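ATP-dependent helicase FUN30 (Saccharomyces cerevisiae S288c, PDB 5GN1) couples ATP hydrolysis to nucleosome remodelling, supporting DNA end resection at double-strand breaks and heterochromatin organization in yeast. Local coordinates at residues G264-I278 / R294-T308. Residues are numbered along the deposited sequence; the frame is centred on the assembly and turned at random.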
loop_
_atom_site.group_PDB
_atom_site.type_symbol
_atom_site.label_atom_id
_atom_site.label_comp_id
_atom_site.label_asym_id
_atom_site.label_seq_id
_atom_site.Cartn_x
_atom_site.Cartn_y
_atom_site.Cartn_z
ATOM N N GLY A 264 -14.327 5.830 -0.976
ATOM C CA GLY A 264 -14.905 7.003 -0.353
ATOM C C GLY A 264 -15.826 7.769 -1.279
ATOM O O GLY A 264 -16.735 8.467 -0.820
ATOM N N GLY A 265 -15.626 7.634 -2.592
ATOM C CA GLY A 265 -16.458 8.292 -3.579
ATOM C C GLY A 265 -17.635 7.511 -4.119
ATOM O O GLY A 265 -18.351 8.024 -4.985
ATOM N N PHE A 266 -17.871 6.283 -3.653
ATOM C CA PHE A 266 -18.929 5.434 -4.195
ATOM C C PHE A 266 -20.297 5.699 -3.572
ATOM O O PHE A 266 -21.254 5.005 -3.918
ATOM C CB PHE A 266 -18.592 3.941 -4.015
ATOM C CG PHE A 266 -17.327 3.492 -4.716
ATOM C CD1 PHE A 266 -16.652 4.328 -5.596
ATOM C CD2 PHE A 266 -16.824 2.213 -4.502
ATOM C CE1 PHE A 266 -15.490 3.908 -6.235
ATOM C CE2 PHE A 266 -15.659 1.778 -5.141
ATOM C CZ PHE A 266 -14.992 2.630 -6.009
ATOM N N GLY A 267 -20.407 6.657 -2.654
ATOM C CA GLY A 267 -21.667 6.909 -1.965
ATOM C C GLY A 267 -22.199 5.742 -1.156
ATOM O O GLY A 267 -23.418 5.578 -1.051
ATOM N N ILE A 268 -21.319 4.921 -0.579
ATOM C CA ILE A 268 -21.753 3.788 0.233
ATOM C C ILE A 268 -21.856 4.243 1.679
ATOM O O ILE A 268 -21.188 5.189 2.115
ATOM C CB ILE A 268 -20.813 2.569 0.092
ATOM C CG1 ILE A 268 -19.394 2.920 0.541
ATOM C CG2 ILE A 268 -20.813 2.054 -1.341
ATOM C CD1 ILE A 268 -18.380 1.826 0.259
ATOM N N ASN A 269 -22.700 3.545 2.437
ATOM C CA ASN A 269 -23.055 3.908 3.805
ATOM C C ASN A 269 -22.603 2.793 4.743
ATOM O O ASN A 269 -23.153 1.690 4.703
ATOM C CB ASN A 269 -24.563 4.143 3.909
ATOM C CG ASN A 269 -24.973 4.714 5.249
ATOM O OD1 ASN A 269 -24.537 4.240 6.292
ATOM N ND2 ASN A 269 -25.802 5.750 5.224
ATOM N N LEU A 270 -21.630 3.084 5.606
ATOM C CA LEU A 270 -21.039 2.077 6.489
ATOM C C LEU A 270 -21.098 2.518 7.945
ATOM O O LEU A 270 -20.126 2.374 8.691
ATOM C CB LEU A 270 -19.589 1.765 6.071
ATOM C CG LEU A 270 -19.474 1.154 4.671
ATOM C CD1 LEU A 270 -18.039 1.096 4.151
ATOM C CD2 LEU A 270 -20.102 -0.213 4.681
ATOM N N VAL A 271 -22.263 3.004 8.403
ATOM C CA VAL A 271 -22.349 3.558 9.756
ATOM C C VAL A 271 -22.302 2.485 10.836
ATOM O O VAL A 271 -22.273 2.810 12.025
ATOM C CB VAL A 271 -23.599 4.440 9.967
ATOM C CG1 VAL A 271 -23.542 5.673 9.060
ATOM C CG2 VAL A 271 -24.880 3.656 9.765
ATOM N N CYS A 272 -22.280 1.207 10.455
ATOM C CA CYS A 272 -22.118 0.194 11.494
ATOM C C CYS A 272 -20.693 0.132 12.034
ATOM O O CYS A 272 -20.448 -0.594 13.004
ATOM C CB CYS A 272 -22.551 -1.182 10.981
ATOM S SG CYS A 272 -21.748 -1.690 9.460
ATOM N N ALA A 273 -19.749 0.853 11.430
ATOM C CA ALA A 273 -18.420 1.049 11.996
ATOM C C ALA A 273 -18.311 2.477 12.520
ATOM O O ALA A 273 -18.859 3.397 11.914
ATOM C CB ALA A 273 -17.338 0.809 10.934
ATOM N N ASN A 274 -17.608 2.673 13.645
ATOM C CA ASN A 274 -17.331 4.029 14.121
ATOM C C ASN A 274 -15.836 4.286 14.273
ATOM O O ASN A 274 -15.442 5.222 14.980
ATOM C CB ASN A 274 -18.076 4.343 15.430
ATOM C CG ASN A 274 -17.587 3.529 16.616
ATOM O OD1 ASN A 274 -17.470 2.308 16.547
ATOM N ND2 ASN A 274 -17.325 4.210 17.734
ATOM N N ASN A 275 -14.997 3.483 13.604
ATOM C CA ASN A 275 -13.559 3.693 13.561
ATOM C C ASN A 275 -13.089 3.630 12.120
ATOM O O ASN A 275 -13.606 2.846 11.321
ATOM C CB ASN A 275 -12.803 2.663 14.390
ATOM C CG ASN A 275 -13.219 2.693 15.841
ATOM O OD1 ASN A 275 -12.655 3.439 16.645
ATOM N ND2 ASN A 275 -14.212 1.888 16.183
ATOM N N VAL A 276 -12.108 4.468 11.796
ATOM C CA VAL A 276 -11.556 4.548 10.454
ATOM C C VAL A 276 -10.042 4.631 10.586
ATOM O O VAL A 276 -9.531 5.451 11.354
ATOM C CB VAL A 276 -12.110 5.760 9.673
ATOM C CG1 VAL A 276 -11.381 5.876 8.326
ATOM C CG2 VAL A 276 -13.617 5.617 9.442
ATOM N N ILE A 277 -9.330 3.764 9.869
ATOM C CA ILE A 277 -7.880 3.782 9.816
ATOM C C ILE A 277 -7.485 4.112 8.391
ATOM O O ILE A 277 -7.866 3.396 7.455
ATOM C CB ILE A 277 -7.271 2.446 10.258
ATOM C CG1 ILE A 277 -7.707 2.119 11.689
ATOM C CG2 ILE A 277 -5.754 2.501 10.151
ATOM C CD1 ILE A 277 -7.179 0.809 12.173
ATOM N N ILE A 278 -6.746 5.208 8.228
ATOM C CA ILE A 278 -6.201 5.611 6.935
ATOM C C ILE A 278 -4.807 5.004 6.892
ATOM O O ILE A 278 -3.896 5.479 7.578
ATOM C CB ILE A 278 -6.163 7.134 6.784
ATOM C CG1 ILE A 278 -7.542 7.736 7.034
ATOM C CG2 ILE A 278 -5.676 7.532 5.389
ATOM C CD1 ILE A 278 -8.544 7.349 6.003
ATOM N N ARG A 294 -17.699 7.673 5.011
ATOM C CA ARG A 294 -18.483 6.443 4.862
ATOM C C ARG A 294 -19.047 6.007 6.208
ATOM O O ARG A 294 -20.129 5.418 6.268
ATOM C CB ARG A 294 -17.641 5.308 4.252
ATOM C CG ARG A 294 -17.047 5.579 2.855
ATOM C CD ARG A 294 -18.074 6.179 1.902
ATOM N NE ARG A 294 -18.015 7.641 1.905
ATOM C CZ ARG A 294 -18.992 8.428 1.477
ATOM N NH1 ARG A 294 -20.129 7.890 1.041
ATOM N NH2 ARG A 294 -18.840 9.748 1.506
ATOM N N ALA A 295 -18.339 6.316 7.291
ATOM C CA ALA A 295 -18.757 6.059 8.661
ATOM C C ALA A 295 -19.390 7.277 9.318
ATOM O O ALA A 295 -20.400 7.148 10.023
ATOM C CB ALA A 295 -17.552 5.607 9.498
ATOM N N HIS A 296 -18.819 8.462 9.087
ATOM C CA HIS A 296 -19.281 9.700 9.719
ATOM C C HIS A 296 -20.295 10.342 8.787
ATOM O O HIS A 296 -19.959 11.179 7.946
ATOM C CB HIS A 296 -18.115 10.635 10.023
ATOM C CG HIS A 296 -18.545 11.997 10.478
ATOM N ND1 HIS A 296 -19.118 12.222 11.714
ATOM C CD2 HIS A 296 -18.527 13.196 9.846
ATOM C CE1 HIS A 296 -19.420 13.503 11.827
ATOM N NE2 HIS A 296 -19.076 14.115 10.707
ATOM N N ARG A 297 -21.554 9.934 8.931
ATOM C CA ARG A 297 -22.619 10.401 8.057
ATOM C C ARG A 297 -23.948 10.160 8.757
ATOM O O ARG A 297 -24.018 9.523 9.811
ATOM C CB ARG A 297 -22.574 9.700 6.692
ATOM C CG ARG A 297 -22.790 8.181 6.793
ATOM C CD ARG A 297 -22.619 7.464 5.468
ATOM N NE ARG A 297 -23.512 7.972 4.430
ATOM C CZ ARG A 297 -23.130 8.796 3.455
ATOM N NH1 ARG A 297 -21.870 9.215 3.383
ATOM N NH2 ARG A 297 -24.015 9.212 2.557
ATOM N N VAL A 298 -25.009 10.680 8.141
ATOM C CA VAL A 298 -26.349 10.568 8.710
ATOM C C VAL A 298 -26.690 9.103 8.927
ATOM O O VAL A 298 -26.491 8.260 8.044
ATOM C CB VAL A 298 -27.367 11.267 7.798
ATOM C CG1 VAL A 298 -28.773 11.131 8.360
ATOM C CG2 VAL A 298 -26.996 12.736 7.626
ATOM N N GLY A 299 -27.188 8.790 10.117
ATOM C CA GLY A 299 -27.445 7.426 10.526
ATOM C C GLY A 299 -26.462 6.912 11.551
ATOM O O GLY A 299 -26.778 5.959 12.278
ATOM N N GLN A 300 -25.278 7.517 11.623
ATOM C CA GLN A 300 -24.274 7.137 12.604
ATOM C C GLN A 300 -24.726 7.560 13.994
ATOM O O GLN A 300 -25.147 8.701 14.197
ATOM C CB GLN A 300 -22.931 7.789 12.262
ATOM C CG GLN A 300 -21.871 7.585 13.305
ATOM C CD GLN A 300 -21.455 6.121 13.449
ATOM O OE1 GLN A 300 -21.788 5.477 14.437
ATOM N NE2 GLN A 300 -20.700 5.600 12.466
ATOM N N THR A 301 -24.642 6.644 14.950
ATOM C CA THR A 301 -25.083 6.929 16.305
ATOM C C THR A 301 -23.938 7.111 17.287
ATOM O O THR A 301 -24.182 7.509 18.426
ATOM C CB THR A 301 -26.001 5.813 16.827
ATOM O OG1 THR A 301 -25.254 4.601 16.956
ATOM C CG2 THR A 301 -27.164 5.579 15.875
ATOM N N LYS A 302 -22.707 6.822 16.895
ATOM C CA LYS A 302 -21.577 6.957 17.794
ATOM C C LYS A 302 -20.605 7.993 17.248
ATOM O O LYS A 302 -20.646 8.344 16.065
ATOM C CB LYS A 302 -20.879 5.608 17.982
ATOM C CG LYS A 302 -21.811 4.516 18.473
ATOM C CD LYS A 302 -21.066 3.205 18.631
ATOM C CE LYS A 302 -21.997 2.077 19.083
ATOM N NZ LYS A 302 -21.253 0.795 19.180
ATOM N N GLU A 303 -19.731 8.495 18.126
ATOM C CA GLU A 303 -18.627 9.323 17.663
ATOM C C GLU A 303 -17.684 8.469 16.824
ATOM O O GLU A 303 -17.447 7.300 17.137
ATOM C CB GLU A 303 -17.884 9.950 18.849
ATOM C CG GLU A 303 -18.685 11.069 19.539
ATOM C CD GLU A 303 -17.933 11.761 20.678
ATOM O OE1 GLU A 303 -16.695 11.615 20.788
ATOM O OE2 GLU A 303 -18.594 12.470 21.467
ATOM N N VAL A 304 -17.164 9.043 15.739
ATOM C CA VAL A 304 -16.297 8.326 14.806
ATOM C C VAL A 304 -14.860 8.766 15.038
ATOM O O VAL A 304 -14.559 9.969 15.034
ATOM C CB VAL A 304 -16.726 8.560 13.347
ATOM C CG1 VAL A 304 -15.643 8.066 12.352
ATOM C CG2 VAL A 304 -18.063 7.877 13.085
ATOM N N ASN A 305 -13.970 7.800 15.245
ATOM C CA ASN A 305 -12.561 8.074 15.474
ATOM C C ASN A 305 -11.762 7.658 14.250
ATOM O O ASN A 305 -11.875 6.521 13.783
ATOM C CB ASN A 305 -12.060 7.352 16.716
ATOM C CG ASN A 305 -12.458 8.067 17.993
ATOM O OD1 ASN A 305 -13.448 7.712 18.642
ATOM N ND2 ASN A 305 -11.697 9.095 18.350
ATOM N N ILE A 306 -10.958 8.580 13.737
ATOM C CA ILE A 306 -10.220 8.387 12.493
ATOM C C ILE A 306 -8.735 8.514 12.799
ATOM O O ILE A 306 -8.308 9.492 13.416
ATOM C CB ILE A 306 -10.662 9.402 11.423
ATOM C CG1 ILE A 306 -12.144 9.221 11.101
ATOM C CG2 ILE A 306 -9.815 9.279 10.158
ATOM C CD1 ILE A 306 -12.902 10.486 11.148
ATOM N N THR A 307 -7.949 7.513 12.401
ATOM C CA THR A 307 -6.519 7.504 12.679
ATOM C C THR A 307 -5.751 7.324 11.373
ATOM O O THR A 307 -5.996 6.364 10.632
ATOM C CB THR A 307 -6.161 6.396 13.682
ATOM O OG1 THR A 307 -6.872 6.624 14.908
ATOM C CG2 THR A 307 -4.642 6.377 13.969
ATOM N N THR A 308 -4.824 8.241 11.093
ATOM C CA THR A 308 -3.952 8.145 9.927
ATOM C C THR A 308 -2.580 7.663 10.371
ATOM O O THR A 308 -1.989 8.232 11.297
ATOM C CB THR A 308 -3.837 9.489 9.212
ATOM O OG1 THR A 308 -5.134 9.899 8.784
ATOM C CG2 THR A 308 -2.926 9.370 7.989
HETATM O O HOH W 1 -26.081 7.358 2.772
HETATM O O HOH W 2 -27.874 6.170 7.417
HETATM O O HOH W 3 -21.265 2.936 14.579
HETATM O O HOH W 4 -24.524 3.801 13.925
HETATM O O HOH W 5 -8.869 4.848 14.479
#
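Gly264 O sits over one face of the Arg294 guanidinium, while Ile268 O accepts a hydrogen bond from its NH1 (3.1 Å) near the edge. Bends at chi2 (-46°) and chi3 (93°) turn the Arg294 chain so that its guanidinium reaches both carbonyls, and NE is held by Gln290 O. Next along, the Asn269 amide lies against Arg297 CD and NE, its plane 73° from the guanidinium; water 1 joins Asn269 ND2 to Arg297 NH2, and Arg297 NH1 bonds Asp293 O. Leu270 N donates to Arg294 O (2.9 Å), and Val271 CG1 packs on Arg297 CG at 3.5 Å. In the plane of its amide, Gln300 NE2 grips two carbonyls, Ala273 O across the contact and Ala295 O in its own loop, both at 2.9 Å, while OE1 receives Lys302 N on a lone pair. With an alanine at Gln300, both carbonyls and Lys302 N would probably be left without the side-chain amide that joins them. Asn274 ND2 points almost straight at Glu303 O (3.1 Å). From there parallel pairing takes over, with Val276 bonded through N to Asn305 O and through O to Thr307 N; its CB meets Ile306 CG1 at 3.7 Å. Strands 275-278 and 304-311, linked through helix 285-292, form a parallel beta-alpha-beta unit of the RecA-like helicase C-terminal lobe, between strands 205-209 and 49-56, with helix 185-200 packed on Ile277 and helix 241-250 against Ile268 and Leu270.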